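Local coordinates for protein 2,3-bisphosphoglycerate-independent phosphoglycerate mutase (Pyrococcus horikoshii, PDB 2ZKT) that probably interconverts 2-phosphoglycerate and 3-phosphoglycerate in glycolysis as a 2,3-bisphosphoglycerate-independent, metal-binding mutase, at residues K39-I43 and G44-Q48; L363-G367 and G368-T372; V334-E338 and V339-I343. One frame throughout, in Å; residues are numbered along the deposited sequence.

Interaction 1. Residues K39-I43 and G44-Q48; sequences KLAEI and GILGQ. With CA (calcium ion), chain F.
Gly44 N sits where the helix gives out and is shared by two carbonyls, Leu40 O at 2.7 Å and Ala41 O at 3.4 Å. Both bonds are weak: the N-H points poorly at either oxygen, with angles of 120° and 132°. By contrast, Ile43 N still makes the regular helical bond back to Lys39 O. Glu42 O uses its position in this last turn to bind the calcium ion at 2.4 Å. The Glu42 carboxylate stays in the second shell; OE2 accepts a hydrogen bond from water 2 at 2.6 Å, and that water is itself a calcium ligand. CG lies anti to the backbone N (chi1 -165°) and the chain bends at chi2, which folds the carboxylate back over the metal's water shell. Thr372 and Asp373 complete the site. Helix 35-43 passes directly into strand 45-50 of the central mixed sheet of this alkaline phosphatase superfamily domain, with Gly44 at the joint. Beyond it the one close apolar touch is tight: Leu46 CD1 meets the Ala41 methyl, CB, at 3.4 Å, tucked against the helix flank. On the same helix Leu40 packs over strands 339-344 and 361-366.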
loop_
_atom_site.group_PDB
_atom_site.type_symbol
_atom_site.label_atom_id
_atom_site.label_comp_id
_atom_site.label_asym_id
_atom_site.label_seq_id
_atom_site.Cartn_x
_atom_site.Cartn_y
_atom_site.Cartn_z
ATOM N N LYS B 39 6.057 1.040 9.852
ATOM C CA LYS B 39 7.122 1.576 10.695
ATOM C C LYS B 39 6.698 1.438 12.163
ATOM O O LYS B 39 7.485 1.007 13.019
ATOM C CB LYS B 39 7.361 3.058 10.358
ATOM C CG LYS B 39 8.390 3.739 11.251
ATOM C CD LYS B 39 7.890 5.103 11.731
ATOM C CE LYS B 39 7.714 6.082 10.565
ATOM N NZ LYS B 39 8.467 7.364 10.753
ATOM N N LEU B 40 5.448 1.808 12.449
ATOM C CA LEU B 40 4.925 1.717 13.812
ATOM C C LEU B 40 4.825 0.257 14.287
ATOM O O LEU B 40 5.128 -0.051 15.451
ATOM C CB LEU B 40 3.549 2.396 13.892
ATOM C CG LEU B 40 3.563 3.930 13.840
ATOM C CD1 LEU B 40 2.117 4.455 13.850
ATOM C CD2 LEU B 40 4.347 4.476 15.036
ATOM N N ALA B 41 4.407 -0.641 13.386
ATOM C CA ALA B 41 4.316 -2.057 13.747
ATOM C C ALA B 41 5.730 -2.562 14.031
ATOM O O ALA B 41 5.948 -3.425 14.892
ATOM C CB ALA B 41 3.701 -2.866 12.598
ATOM N N GLU B 42 6.695 -2.003 13.310
ATOM C CA GLU B 42 8.076 -2.429 13.471
ATOM C C GLU B 42 8.653 -2.084 14.840
ATOM O O GLU B 42 9.291 -2.920 15.454
ATOM C CB GLU B 42 8.934 -1.845 12.339
ATOM C CG GLU B 42 10.308 -2.497 12.173
ATOM C CD GLU B 42 11.312 -2.035 13.220
ATOM O OE1 GLU B 42 11.526 -0.801 13.331
ATOM O OE2 GLU B 42 11.891 -2.897 13.927
ATOM N N ILE B 43 8.431 -0.869 15.341
ATOM C CA ILE B 43 8.967 -0.520 16.666
ATOM C C ILE B 43 7.931 -0.787 17.771
ATOM O O ILE B 43 8.222 -0.648 18.968
ATOM C CB ILE B 43 9.434 0.980 16.736
ATOM C CG1 ILE B 43 8.402 1.900 16.071
ATOM C CG2 ILE B 43 10.767 1.143 16.025
ATOM C CD1 ILE B 43 7.199 2.205 16.908
ATOM N N GLY B 44 6.724 -1.183 17.359
ATOM C CA GLY B 44 5.671 -1.469 18.326
ATOM C C GLY B 44 5.382 -2.951 18.542
ATOM O O GLY B 44 6.250 -3.823 18.370
ATOM N N ILE B 45 4.135 -3.235 18.908
ATOM C CA ILE B 45 3.691 -4.587 19.165
ATOM C C ILE B 45 2.344 -4.742 18.470
ATOM O O ILE B 45 1.558 -3.788 18.407
ATOM C CB ILE B 45 3.573 -4.818 20.700
ATOM C CG1 ILE B 45 3.358 -6.300 21.011
ATOM C CG2 ILE B 45 2.440 -3.972 21.291
ATOM C CD1 ILE B 45 3.389 -6.604 22.520
ATOM N N LEU B 46 2.078 -5.937 17.948
ATOM C CA LEU B 46 0.828 -6.221 17.244
ATOM C C LEU B 46 -0.061 -7.265 17.933
ATOM O O LEU B 46 0.399 -8.073 18.750
ATOM C CB LEU B 46 1.142 -6.706 15.821
ATOM C CG LEU B 46 1.055 -5.729 14.630
ATOM C CD1 LEU B 46 1.817 -4.456 14.902
ATOM C CD2 LEU B 46 1.596 -6.438 13.382
ATOM N N GLY B 47 -1.346 -7.250 17.571
ATOM C CA GLY B 47 -2.296 -8.208 18.113
ATOM C C GLY B 47 -3.577 -8.240 17.280
ATOM O O GLY B 47 -3.720 -7.502 16.303
ATOM N N GLN B 48 -4.513 -9.108 17.676
ATOM C CA GLN B 48 -5.802 -9.238 17.003
ATOM C C GLN B 48 -6.843 -8.975 18.073
ATOM O O GLN B 48 -6.714 -9.457 19.208
ATOM C CB GLN B 48 -6.040 -10.661 16.483
ATOM C CG GLN B 48 -4.947 -11.262 15.654
ATOM C CD GLN B 48 -5.345 -12.630 15.106
ATOM O OE1 GLN B 48 -6.048 -12.719 14.093
ATOM N NE2 GLN B 48 -4.909 -13.703 15.778
HETATM CA CA CA F . 10.165 -4.913 16.458
HETATM O O HOH W 1 7.294 -5.086 16.262
HETATM O O HOH W 2 11.949 -3.702 16.451
HETATM O O HOH W 3 10.027 -5.709 14.327
#

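Interaction 2. Residues L363-G367 and G368-T372. With CA (calcium ion), chain F.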
loop_
_atom_site.group_PDB
_atom_site.type_symbol
_atom_site.label_atom_id
_atom_site.label_comp_id
_atom_site.label_asym_id
_atom_site.label_seq_id
_atom_site.Cartn_x
_atom_site.Cartn_y
_atom_site.Cartn_z
ATOM N N LEU B 363 -4.469 -5.041 15.187
ATOM C CA LEU B 363 -4.244 -3.985 16.166
ATOM C C LEU B 363 -2.752 -3.733 16.355
ATOM O O LEU B 363 -1.958 -4.667 16.393
ATOM C CB LEU B 363 -4.842 -4.410 17.526
ATOM C CG LEU B 363 -4.415 -3.636 18.792
ATOM C CD1 LEU B 363 -4.790 -2.154 18.641
ATOM C CD2 LEU B 363 -5.095 -4.226 20.031
ATOM N N LEU B 364 -2.373 -2.465 16.486
ATOM C CA LEU B 364 -0.978 -2.156 16.732
ATOM C C LEU B 364 -0.905 -1.080 17.817
ATOM O O LEU B 364 -1.778 -0.209 17.907
ATOM C CB LEU B 364 -0.282 -1.687 15.445
ATOM C CG LEU B 364 -0.323 -0.236 14.938
ATOM C CD1 LEU B 364 0.421 0.700 15.882
ATOM C CD2 LEU B 364 0.356 -0.192 13.565
ATOM N N ILE B 365 0.125 -1.170 18.653
ATOM C CA ILE B 365 0.351 -0.197 19.704
ATOM C C ILE B 365 1.841 0.137 19.688
ATOM O O ILE B 365 2.698 -0.766 19.667
ATOM C CB ILE B 365 -0.024 -0.752 21.094
ATOM C CG1 ILE B 365 -1.492 -1.203 21.096
ATOM C CG2 ILE B 365 0.210 0.322 22.156
ATOM C CD1 ILE B 365 -1.924 -1.871 22.404
ATOM N N ALA B 366 2.154 1.431 19.687
ATOM C CA ALA B 366 3.542 1.870 19.669
ATOM C C ALA B 366 3.702 3.105 20.548
ATOM O O ALA B 366 2.753 3.878 20.728
ATOM C CB ALA B 366 3.981 2.174 18.233
ATOM N N GLY B 367 4.902 3.289 21.096
ATOM C CA GLY B 367 5.147 4.437 21.958
ATOM C C GLY B 367 5.926 4.076 23.213
ATOM O O GLY B 367 6.427 2.952 23.348
ATOM N N GLY B 368 6.036 5.029 24.137
ATOM C CA GLY B 368 6.767 4.774 25.368
ATOM C C GLY B 368 6.153 3.630 26.155
ATOM O O GLY B 368 4.926 3.520 26.245
ATOM N N GLY B 369 7.008 2.764 26.705
ATOM C CA GLY B 369 6.532 1.643 27.500
ATOM C C GLY B 369 6.325 0.328 26.760
ATOM O O GLY B 369 6.345 -0.743 27.376
ATOM N N VAL B 370 6.135 0.396 25.444
ATOM C CA VAL B 370 5.883 -0.815 24.666
ATOM C C VAL B 370 7.069 -1.779 24.551
ATOM O O VAL B 370 8.200 -1.360 24.294
ATOM C CB VAL B 370 5.411 -0.450 23.227
ATOM C CG1 VAL B 370 5.332 -1.715 22.354
ATOM C CG2 VAL B 370 4.051 0.256 23.282
ATOM N N ARG B 371 6.805 -3.070 24.761
ATOM C CA ARG B 371 7.825 -4.115 24.609
ATOM C C ARG B 371 7.615 -4.545 23.150
ATOM O O ARG B 371 6.727 -5.349 22.858
ATOM C CB ARG B 371 7.537 -5.290 25.569
ATOM C CG ARG B 371 7.141 -4.823 26.966
ATOM C CD ARG B 371 7.321 -5.854 28.086
ATOM N NE ARG B 371 6.177 -6.751 28.235
ATOM C CZ ARG B 371 5.772 -7.297 29.391
ATOM N NH1 ARG B 371 6.402 -7.052 30.537
ATOM N NH2 ARG B 371 4.724 -8.112 29.394
ATOM N N THR B 372 8.396 -3.987 22.226
ATOM C CA THR B 372 8.227 -4.306 20.803
ATOM C C THR B 372 8.471 -5.777 20.453
ATOM O O THR B 372 9.473 -6.356 20.870
ATOM C CB THR B 372 9.125 -3.389 19.905
ATOM O OG1 THR B 372 8.941 -3.738 18.523
ATOM C CG2 THR B 372 10.585 -3.540 20.250
HETATM CA CA CA F . 10.165 -4.913 16.458
HETATM O O HOH W 4 9.139 1.299 23.060
HETATM O O HOH W 2 11.949 -3.702 16.451
HETATM O O HOH W 3 10.027 -5.709 14.327
HETATM O O HOH W 1 7.294 -5.086 16.262
#
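The flat groups where Gly367 and Val370 meet are peptide planes. Val370 CG2 sits over one face of the Ala366-Gly367 peptide, 4.0 Å from Ala366 C and 3.8 Å from Gly367 N. The next plane, Gly367-Gly368, is approached at its oxygen from both sides. Val370 N comes from above one face and donates a weak bond to Gly367 O at 3.3 Å, long but fairly straight at 162°. Water 4 lies beyond the other face, 3.2 Å from Gly367 O and 3.1 Å from Val370 O, placed to bridge the two, although it has more acceptors around it than protons to give.

With chi1 at 172°, Val370 sets CG1 opposite its own backbone N and turns CG2 back toward the strand. There CG2 also meets Ile365 CG2 at 4.0 Å, the two side chains crossing at a slant, while CG1 lies near Ile365 O. Leu403 of helix 396-403 packs on both residues.

Two residues on from Val370, Thr372 gives OG1 to the calcium ion at 2.7 Å, and Glu42 O and Asp373 O bind the same metal. The turn from Gly367 to Val370 is a type II beta turn, with glycine in its customary third position at Gly369; it ends strand 361-366 and starts the loop that carries two of the calcium ligands.

Interaction 3. Residues V334-E338 and V339-I343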
loop_
_atom_site.group_PDB
_atom_site.type_symbol
_atom_site.label_atom_id
_atom_site.label_comp_id
_atom_site.label_asym_id
_atom_site.label_seq_id
_atom_site.Cartn_x
_atom_site.Cartn_y
_atom_site.Cartn_z
ATOM N N VAL B 334 4.517 14.564 16.565
ATOM C CA VAL B 334 4.380 14.076 17.941
ATOM C C VAL B 334 5.578 13.239 18.372
ATOM O O VAL B 334 6.246 12.611 17.545
ATOM C CB VAL B 334 3.098 13.211 18.127
ATOM C CG1 VAL B 334 1.877 13.975 17.633
ATOM C CG2 VAL B 334 3.246 11.875 17.389
ATOM N N ASP B 335 5.843 13.244 19.678
ATOM C CA ASP B 335 6.943 12.475 20.253
ATOM C C ASP B 335 6.331 11.181 20.808
ATOM O O ASP B 335 5.431 11.224 21.663
ATOM C CB ASP B 335 7.613 13.293 21.372
ATOM C CG ASP B 335 8.722 12.528 22.090
ATOM O OD1 ASP B 335 9.440 11.736 21.442
ATOM O OD2 ASP B 335 8.881 12.735 23.313
ATOM N N LEU B 336 6.797 10.032 20.311
ATOM C CA LEU B 336 6.219 8.766 20.749
ATOM C C LEU B 336 6.572 8.398 22.207
ATOM O O LEU B 336 5.957 7.535 22.819
ATOM C CB LEU B 336 6.696 7.676 19.790
ATOM C CG LEU B 336 5.998 7.779 18.430
ATOM C CD1 LEU B 336 6.460 6.697 17.449
ATOM C CD2 LEU B 336 4.475 7.636 18.542
ATOM N N GLU B 337 7.620 9.050 22.752
ATOM C CA GLU B 337 7.919 8.818 24.167
ATOM C C GLU B 337 6.874 9.493 25.071
ATOM O O GLU B 337 6.714 9.168 26.245
ATOM C CB GLU B 337 9.327 9.352 24.460
ATOM C CG GLU B 337 9.680 9.330 25.954
ATOM C CD GLU B 337 9.388 7.963 26.543
ATOM O OE1 GLU B 337 9.882 6.974 26.014
ATOM O OE2 GLU B 337 8.717 7.909 27.579
ATOM N N GLU B 338 6.167 10.489 24.487
ATOM C CA GLU B 338 5.137 11.208 25.244
ATOM C C GLU B 338 3.716 10.751 24.862
ATOM O O GLU B 338 2.750 10.953 25.589
ATOM C CB GLU B 338 5.292 12.708 24.950
ATOM C CG GLU B 338 6.665 13.260 25.353
ATOM C CD GLU B 338 6.733 14.733 25.006
ATOM O OE1 GLU B 338 6.636 15.065 23.831
ATOM O OE2 GLU B 338 6.905 15.542 25.925
ATOM N N VAL B 339 3.572 10.143 23.689
ATOM C CA VAL B 339 2.260 9.726 23.208
ATOM C C VAL B 339 2.233 8.246 22.849
ATOM O O VAL B 339 3.039 7.764 22.046
ATOM C CB VAL B 339 1.840 10.557 21.952
ATOM C CG1 VAL B 339 0.428 10.213 21.538
ATOM C CG2 VAL B 339 1.944 12.042 22.250
ATOM N N VAL B 340 1.299 7.526 23.462
ATOM C CA VAL B 340 1.130 6.108 23.193
ATOM C C VAL B 340 0.100 6.015 22.077
ATOM O O VAL B 340 -1.031 6.482 22.232
ATOM C CB VAL B 340 0.603 5.380 24.425
ATOM C CG1 VAL B 340 0.365 3.911 24.095
ATOM C CG2 VAL B 340 1.600 5.540 25.574
ATOM N N ILE B 341 0.486 5.419 20.948
ATOM C CA ILE B 341 -0.437 5.315 19.828
ATOM C C ILE B 341 -0.951 3.903 19.534
ATOM O O ILE B 341 -0.199 2.917 19.536
ATOM C CB ILE B 341 0.191 5.914 18.538
ATOM C CG1 ILE B 341 -0.842 5.911 17.405
ATOM C CG2 ILE B 341 1.415 5.120 18.140
ATOM C CD1 ILE B 341 -0.380 6.639 16.150
ATOM N N ALA B 342 -2.259 3.821 19.284
ATOM C CA ALA B 342 -2.897 2.553 18.978
ATOM C C ALA B 342 -3.715 2.716 17.702
ATOM O O ALA B 342 -4.412 3.721 17.515
ATOM C CB ALA B 342 -3.794 2.111 20.144
ATOM N N ILE B 343 -3.628 1.733 16.814
ATOM C CA ILE B 343 -4.371 1.797 15.565
ATOM C C ILE B 343 -5.066 0.473 15.286
ATOM O O ILE B 343 -4.466 -0.600 15.385
ATOM C CB ILE B 343 -3.432 2.124 14.381
ATOM C CG1 ILE B 343 -2.762 3.485 14.610
ATOM C CG2 ILE B 343 -4.223 2.114 13.070
ATOM C CD1 ILE B 343 -1.682 3.837 13.599
#
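Hydrogen bonding centres on Asp335 O, which takes two backbone donors. Val339 N reaches it at 3.0 Å in the carbonyl plane, with a bent N-H angle of 131°, and Glu338 N comes to the same oxygen, also at 3.0 Å. These bonds to the third and fourth residues onward wind residues 335-339 into a single helix-like turn just before the strand. At its start the Asp335 side chain reaches forward along the chain, and OD1 accepts a weak bond from Glu337 N at 3.5 Å, an Asx turn.

Two acceptors crowd each other where the turn meets the strand: Leu336 O and Val339 O are 3.0 Å apart, a pair that would repel. A CH...O contact from Leu336 CA to Val339 O probably eases this, as does the backbone donor that Leu336 O has in Gly368.

The turn closes the crossover from strand 296-301 through helix 313-331 to strand 339-344. That strand lies between strand 6-12, parallel to it, and antiparallel strand 361-366, and leads toward the zinc ligands Asp346 and His347.

Apolar contacts follow the turn inward. Leu336, with CG anti to its carbonyl carbon (chi1 -73°), brings CD2 across to Ile341 CG2 at 4.0 Å, the two side chains slanting past each other; Leu336 CD2 also lies against Val339 O at 3.8 Å. Leu40 of helix 35-43 packs on both Leu336 and Ile341. Val334 makes a looser touch, its CB 4.4 Å from Val339 CG2, and Val339 itself packs on Leu8.

Of the charged groups, Glu337 forms a salt bridge through OE2 with Arg5 NH1.

In the fold
All three contacts lie toward one side of the mixed sheet, where strands 339-344, 361-366 and 45-50 are consecutive neighbours. Interactions 1 and 2, with centres about 7 Å apart, share the calcium ion and its three waters; Thr372 OG1 also lies 2.7 Å from Gly44 O in a probable hydrogen bond, and the metal and this bond together tie the helix end to the loop. Interaction 3, centred about 9 Å from interaction 2, joins it through the probable bonds Ile341 N to Ala366 O (2.7 Å) and Gly368 N to Leu336 O (2.8 Å). Leu40 CD2, 3.9 Å from Leu336 CD1, bridges interactions 1 and 3. Other residues bind the zinc ions, probably the catalytic metals; interaction 3's strand runs on to two of them, Asp346 and His347.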